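Succinylglutamate desuccinylase (Vibrio parahaemolyticus, PDB 2BCO) probably hydrolyses N-succinylglutamate to succinate and glutamate, using one zinc ion per subunit, in the last step of arginine breakdown by the AST pathway. Local coordinates at residues Leu185-Asn197 against Glu251-Ser263. Residues are numbered along the deposited sequence; the frame is centred on the assembly and turned at random.
Sequences LDSAHIEAVLLSN and EHLSKPCIKYRVS
C257 packs its side chain against the last turn of helix 179-188, where SG sits 3.3 Å from V193 CG2 and also meets L185 CB. A chi1 of 58° sets that sulfur between its own backbone N and carbonyl carbon, which aims it at the valine. The backbone N of C257 is held as well: it donates to D186 OD2 at 3.0 Å, reaching the oxygen from above the carboxylate plane, 46° out of it. K259 folds back so that NZ bonds C257 O at 2.7 Å; its charge, 4.5 Å from D186 OD2, may help steady the aspartate. At the helix end H189 closes a Schellman motif, and its ND1 joins its own N on D186 O, the bond lying in the ring plane. A water ties D186 O to K255 O.

From here the two segments run as parallel strands, 192-195 beside 258-262, joining the zinc-hydrolase catalytic domain of the AspA/AstE family to its barrel-sandwich hybrid domain. V193 is held through both its N and its O by the same neighbouring strand: its N donates to I258 O at 2.8 Å, and its O accepts from Y260 N. Next to it A192 CB meets the Y260 ring at its edge, in plane, 3.5 Å from CE2, while OH of that tyrosine bonds H163. Further on L194 CD2 reaches V262 CG2, the two side chains crossing obliquely. Past the strand, the side chains of N197 and V262 cross at about a right angle, with OD1 of N197 3.6 Å from CB of V262, and a water bridges L195 O to V262 N.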
loop_
_atom_site.group_PDB
_atom_site.type_symbol
_atom_site.label_atom_id
_atom_site.label_comp_id
_atom_site.label_asym_id
_atom_site.label_seq_id
_atom_site.Cartn_x
_atom_site.Cartn_y
_atom_site.Cartn_z
ATOM N N LEU A 185 -8.575 8.622 3.619
ATOM C CA LEU A 185 -8.052 9.008 2.312
ATOM C C LEU A 185 -8.180 10.516 2.126
ATOM O O LEU A 185 -7.227 11.180 1.719
ATOM C CB LEU A 185 -8.827 8.327 1.174
ATOM C CG LEU A 185 -8.510 6.924 0.616
ATOM C CD1 LEU A 185 -7.022 6.796 0.309
ATOM C CD2 LEU A 185 -8.931 5.869 1.601
ATOM N N ASP A 186 -9.369 11.043 2.416
ATOM C CA ASP A 186 -9.640 12.461 2.251
ATOM C C ASP A 186 -8.790 13.312 3.184
ATOM O O ASP A 186 -8.204 14.308 2.767
ATOM C CB ASP A 186 -11.137 12.736 2.469
ATOM C CG ASP A 186 -12.015 12.061 1.420
ATOM O OD1 ASP A 186 -13.244 12.008 1.607
ATOM O OD2 ASP A 186 -11.478 11.586 0.399
ATOM N N SER A 187 -8.705 12.912 4.444
ATOM C CA SER A 187 -7.903 13.668 5.396
ATOM C C SER A 187 -6.431 13.644 5.008
ATOM O O SER A 187 -5.723 14.626 5.222
ATOM C CB SER A 187 -8.070 13.105 6.811
ATOM O OG SER A 187 -9.383 13.340 7.286
ATOM N N ALA A 188 -5.982 12.528 4.431
ATOM C CA ALA A 188 -4.586 12.371 4.020
ATOM C C ALA A 188 -4.285 13.124 2.744
ATOM O O ALA A 188 -3.128 13.271 2.376
ATOM C CB ALA A 188 -4.248 10.895 3.832
ATOM N N HIS A 189 -5.329 13.594 2.071
ATOM C CA HIS A 189 -5.173 14.339 0.829
ATOM C C HIS A 189 -4.717 13.464 -0.334
ATOM O O HIS A 189 -4.065 13.949 -1.262
ATOM C CB HIS A 189 -4.193 15.498 1.016
ATOM C CG HIS A 189 -4.760 16.658 1.771
ATOM N ND1 HIS A 189 -5.905 16.557 2.537
ATOM C CD2 HIS A 189 -4.336 17.937 1.904
ATOM C CE1 HIS A 189 -6.157 17.718 3.106
ATOM N NE2 HIS A 189 -5.218 18.576 2.740
ATOM N N ILE A 190 -5.061 12.178 -0.281
ATOM C CA ILE A 190 -4.715 11.252 -1.355
ATOM C C ILE A 190 -5.631 11.662 -2.503
ATOM O O ILE A 190 -6.856 11.621 -2.390
ATOM C CB ILE A 190 -4.982 9.793 -0.939
ATOM C CG1 ILE A 190 -4.158 9.474 0.312
ATOM C CG2 ILE A 190 -4.598 8.841 -2.065
ATOM C CD1 ILE A 190 -2.628 9.445 0.056
ATOM N N GLU A 191 -5.026 12.083 -3.602
ATOM C CA GLU A 191 -5.767 12.576 -4.751
ATOM C C GLU A 191 -6.783 11.648 -5.392
ATOM O O GLU A 191 -7.803 12.113 -5.894
ATOM C CB GLU A 191 -4.775 13.077 -5.794
ATOM C CG GLU A 191 -3.897 14.198 -5.251
ATOM C CD GLU A 191 -2.778 14.577 -6.193
ATOM O OE1 GLU A 191 -3.069 14.834 -7.381
ATOM O OE2 GLU A 191 -1.608 14.630 -5.746
ATOM N N ALA A 192 -6.522 10.346 -5.381
ATOM C CA ALA A 192 -7.455 9.416 -5.990
ATOM C C ALA A 192 -7.353 8.005 -5.431
ATOM O O ALA A 192 -6.303 7.601 -4.919
ATOM C CB ALA A 192 -7.237 9.385 -7.493
ATOM N N VAL A 193 -8.463 7.271 -5.516
ATOM C CA VAL A 193 -8.500 5.886 -5.068
ATOM C C VAL A 193 -9.087 5.025 -6.179
ATOM O O VAL A 193 -10.147 5.329 -6.717
ATOM C CB VAL A 193 -9.361 5.690 -3.807
ATOM C CG1 VAL A 193 -9.189 4.263 -3.287
ATOM C CG2 VAL A 193 -8.950 6.692 -2.740
ATOM N N LEU A 194 -8.377 3.965 -6.534
ATOM C CA LEU A 194 -8.823 3.050 -7.577
ATOM C C LEU A 194 -9.462 1.843 -6.860
ATOM O O LEU A 194 -8.833 1.206 -6.014
ATOM C CB LEU A 194 -7.621 2.592 -8.415
ATOM C CG LEU A 194 -7.818 2.049 -9.840
ATOM C CD1 LEU A 194 -6.744 1.007 -10.117
ATOM C CD2 LEU A 194 -9.203 1.440 -10.021
ATOM N N LEU A 195 -10.719 1.556 -7.180
ATOM C CA LEU A 195 -11.420 0.432 -6.578
ATOM C C LEU A 195 -11.217 -0.783 -7.485
ATOM O O LEU A 195 -11.769 -0.830 -8.577
ATOM C CB LEU A 195 -12.912 0.745 -6.470
ATOM C CG LEU A 195 -13.283 2.032 -5.737
ATOM C CD1 LEU A 195 -14.779 2.229 -5.803
ATOM C CD2 LEU A 195 -12.810 1.977 -4.297
ATOM N N SER A 196 -10.423 -1.755 -7.052
ATOM C CA SER A 196 -10.190 -2.938 -7.880
ATOM C C SER A 196 -11.485 -3.704 -8.140
ATOM O O SER A 196 -12.385 -3.702 -7.304
ATOM C CB SER A 196 -9.191 -3.881 -7.209
ATOM O OG SER A 196 -7.894 -3.319 -7.173
ATOM N N ASN A 197 -11.576 -4.355 -9.298
ATOM C CA ASN A 197 -12.758 -5.147 -9.631
ATOM C C ASN A 197 -12.354 -6.609 -9.763
ATOM O O ASN A 197 -13.162 -7.442 -10.151
ATOM C CB ASN A 197 -13.412 -4.658 -10.940
ATOM C CG ASN A 197 -12.639 -5.090 -12.184
ATOM O OD1 ASN A 197 -11.416 -5.232 -12.147
ATOM N ND2 ASN A 197 -13.347 -5.278 -13.293
ATOM N N GLU A 251 -11.942 15.384 11.409
ATOM C CA GLU A 251 -12.650 16.443 10.696
ATOM C C GLU A 251 -13.071 16.011 9.295
ATOM O O GLU A 251 -12.623 14.983 8.789
ATOM C CB GLU A 251 -11.775 17.701 10.619
ATOM C CG GLU A 251 -12.554 18.979 10.333
ATOM C CD GLU A 251 -11.693 20.228 10.398
ATOM O OE1 GLU A 251 -12.253 21.339 10.282
ATOM O OE2 GLU A 251 -10.460 20.100 10.560
ATOM N N HIS A 252 -13.940 16.808 8.677
ATOM C CA HIS A 252 -14.454 16.527 7.337
ATOM C C HIS A 252 -14.393 17.769 6.447
ATOM O O HIS A 252 -15.228 17.946 5.560
ATOM C CB HIS A 252 -15.906 16.046 7.436
ATOM C CG HIS A 252 -16.807 16.999 8.164
ATOM N ND1 HIS A 252 -16.620 17.334 9.489
ATOM C CD2 HIS A 252 -17.892 17.694 7.751
ATOM C CE1 HIS A 252 -17.553 18.194 9.860
ATOM N NE2 HIS A 252 -18.338 18.430 8.824
ATOM N N LEU A 253 -13.399 18.617 6.683
ATOM C CA LEU A 253 -13.243 19.848 5.924
ATOM C C LEU A 253 -12.567 19.634 4.566
ATOM O O LEU A 253 -12.720 20.451 3.655
ATOM C CB LEU A 253 -12.445 20.860 6.752
ATOM C CG LEU A 253 -12.419 22.316 6.279
ATOM C CD1 LEU A 253 -13.828 22.896 6.317
ATOM C CD2 LEU A 253 -11.484 23.121 7.176
ATOM N N SER A 254 -11.824 18.539 4.434
ATOM C CA SER A 254 -11.121 18.211 3.189
ATOM C C SER A 254 -12.066 17.783 2.070
ATOM O O SER A 254 -13.220 17.431 2.309
ATOM C CB SER A 254 -10.111 17.090 3.439
ATOM O OG SER A 254 -10.754 15.955 3.996
ATOM N N LYS A 255 -11.559 17.803 0.843
ATOM C CA LYS A 255 -12.354 17.414 -0.314
ATOM C C LYS A 255 -12.314 15.908 -0.563
ATOM O O LYS A 255 -11.406 15.210 -0.094
ATOM C CB LYS A 255 -11.858 18.127 -1.573
ATOM C CG LYS A 255 -10.463 17.717 -2.021
ATOM C CD LYS A 255 -10.092 18.401 -3.333
ATOM C CE LYS A 255 -8.728 17.956 -3.836
ATOM N NZ LYS A 255 -8.390 18.570 -5.154
ATOM N N PRO A 256 -13.306 15.388 -1.305
ATOM C CA PRO A 256 -13.326 13.952 -1.594
ATOM C C PRO A 256 -12.274 13.600 -2.640
ATOM O O PRO A 256 -12.115 14.319 -3.631
ATOM C CB PRO A 256 -14.741 13.720 -2.114
ATOM C CG PRO A 256 -15.053 15.024 -2.818
ATOM C CD PRO A 256 -14.507 16.057 -1.843
ATOM N N CYS A 257 -11.544 12.513 -2.407
ATOM C CA CYS A 257 -10.547 12.074 -3.374
ATOM C C CYS A 257 -11.329 11.588 -4.592
ATOM O O CYS A 257 -12.502 11.228 -4.479
ATOM C CB CYS A 257 -9.705 10.930 -2.797
ATOM S SG CYS A 257 -10.642 9.472 -2.280
ATOM N N ILE A 258 -10.700 11.595 -5.758
ATOM C CA ILE A 258 -11.376 11.125 -6.955
ATOM C C ILE A 258 -11.529 9.601 -6.853
ATOM O O ILE A 258 -10.598 8.906 -6.434
ATOM C CB ILE A 258 -10.571 11.504 -8.212
ATOM C CG1 ILE A 258 -10.452 13.033 -8.293
ATOM C CG2 ILE A 258 -11.252 10.956 -9.472
ATOM C CD1 ILE A 258 -9.417 13.505 -9.284
ATOM N N LYS A 259 -12.706 9.093 -7.209
ATOM C CA LYS A 259 -12.969 7.660 -7.145
ATOM C C LYS A 259 -12.946 7.098 -8.568
ATOM O O LYS A 259 -13.618 7.620 -9.464
ATOM C CB LYS A 259 -14.343 7.391 -6.514
ATOM C CG LYS A 259 -14.655 8.160 -5.221
ATOM C CD LYS A 259 -13.738 7.763 -4.063
ATOM C CE LYS A 259 -14.178 8.408 -2.745
ATOM N NZ LYS A 259 -14.207 9.903 -2.802
ATOM N N TYR A 260 -12.167 6.041 -8.773
ATOM C CA TYR A 260 -12.053 5.411 -10.085
ATOM C C TYR A 260 -12.541 3.973 -10.001
ATOM O O TYR A 260 -12.568 3.388 -8.929
ATOM C CB TYR A 260 -10.594 5.397 -10.559
ATOM C CG TYR A 260 -10.048 6.729 -11.026
ATOM C CD1 TYR A 260 -10.312 7.205 -12.313
ATOM C CD2 TYR A 260 -9.268 7.514 -10.187
ATOM C CE1 TYR A 260 -9.811 8.436 -12.749
ATOM C CE2 TYR A 260 -8.761 8.744 -10.613
ATOM C CZ TYR A 260 -9.035 9.198 -11.892
ATOM O OH TYR A 260 -8.529 10.410 -12.313
ATOM N N ARG A 261 -12.944 3.420 -11.137
ATOM C CA ARG A 261 -13.383 2.031 -11.214
ATOM C C ARG A 261 -12.667 1.476 -12.434
ATOM O O ARG A 261 -12.205 2.240 -13.282
ATOM C CB ARG A 261 -14.906 1.919 -11.401
ATOM C CG ARG A 261 -15.437 2.297 -12.786
ATOM C CD ARG A 261 -16.948 2.026 -12.886
ATOM N NE ARG A 261 -17.552 2.545 -14.116
ATOM C CZ ARG A 261 -17.406 2.004 -15.320
ATOM N NH1 ARG A 261 -16.674 0.912 -15.481
ATOM N NH2 ARG A 261 -17.990 2.563 -16.372
ATOM N N VAL A 262 -12.573 0.159 -12.535
ATOM C CA VAL A 262 -11.896 -0.432 -13.681
ATOM C C VAL A 262 -12.805 -0.555 -14.910
ATOM O O VAL A 262 -13.721 -1.374 -14.935
ATOM C CB VAL A 262 -11.334 -1.819 -13.316
ATOM C CG1 VAL A 262 -10.667 -2.453 -14.534
ATOM C CG2 VAL A 262 -10.351 -1.679 -12.158
ATOM N N SER A 263 -12.556 0.275 -15.920
ATOM C CA SER A 263 -13.343 0.232 -17.150
ATOM C C SER A 263 -13.160 -1.149 -17.745
ATOM O O SER A 263 -14.129 -1.855 -18.005
ATOM C CB SER A 263 -12.859 1.289 -18.145
ATOM O OG SER A 263 -12.964 2.590 -17.594
HETATM O O HOH W 1 -8.772 15.174 0.300
HETATM O O HOH W 2 -10.458 16.108 6.826
HETATM O O HOH W 3 -13.690 -1.373 -10.492
#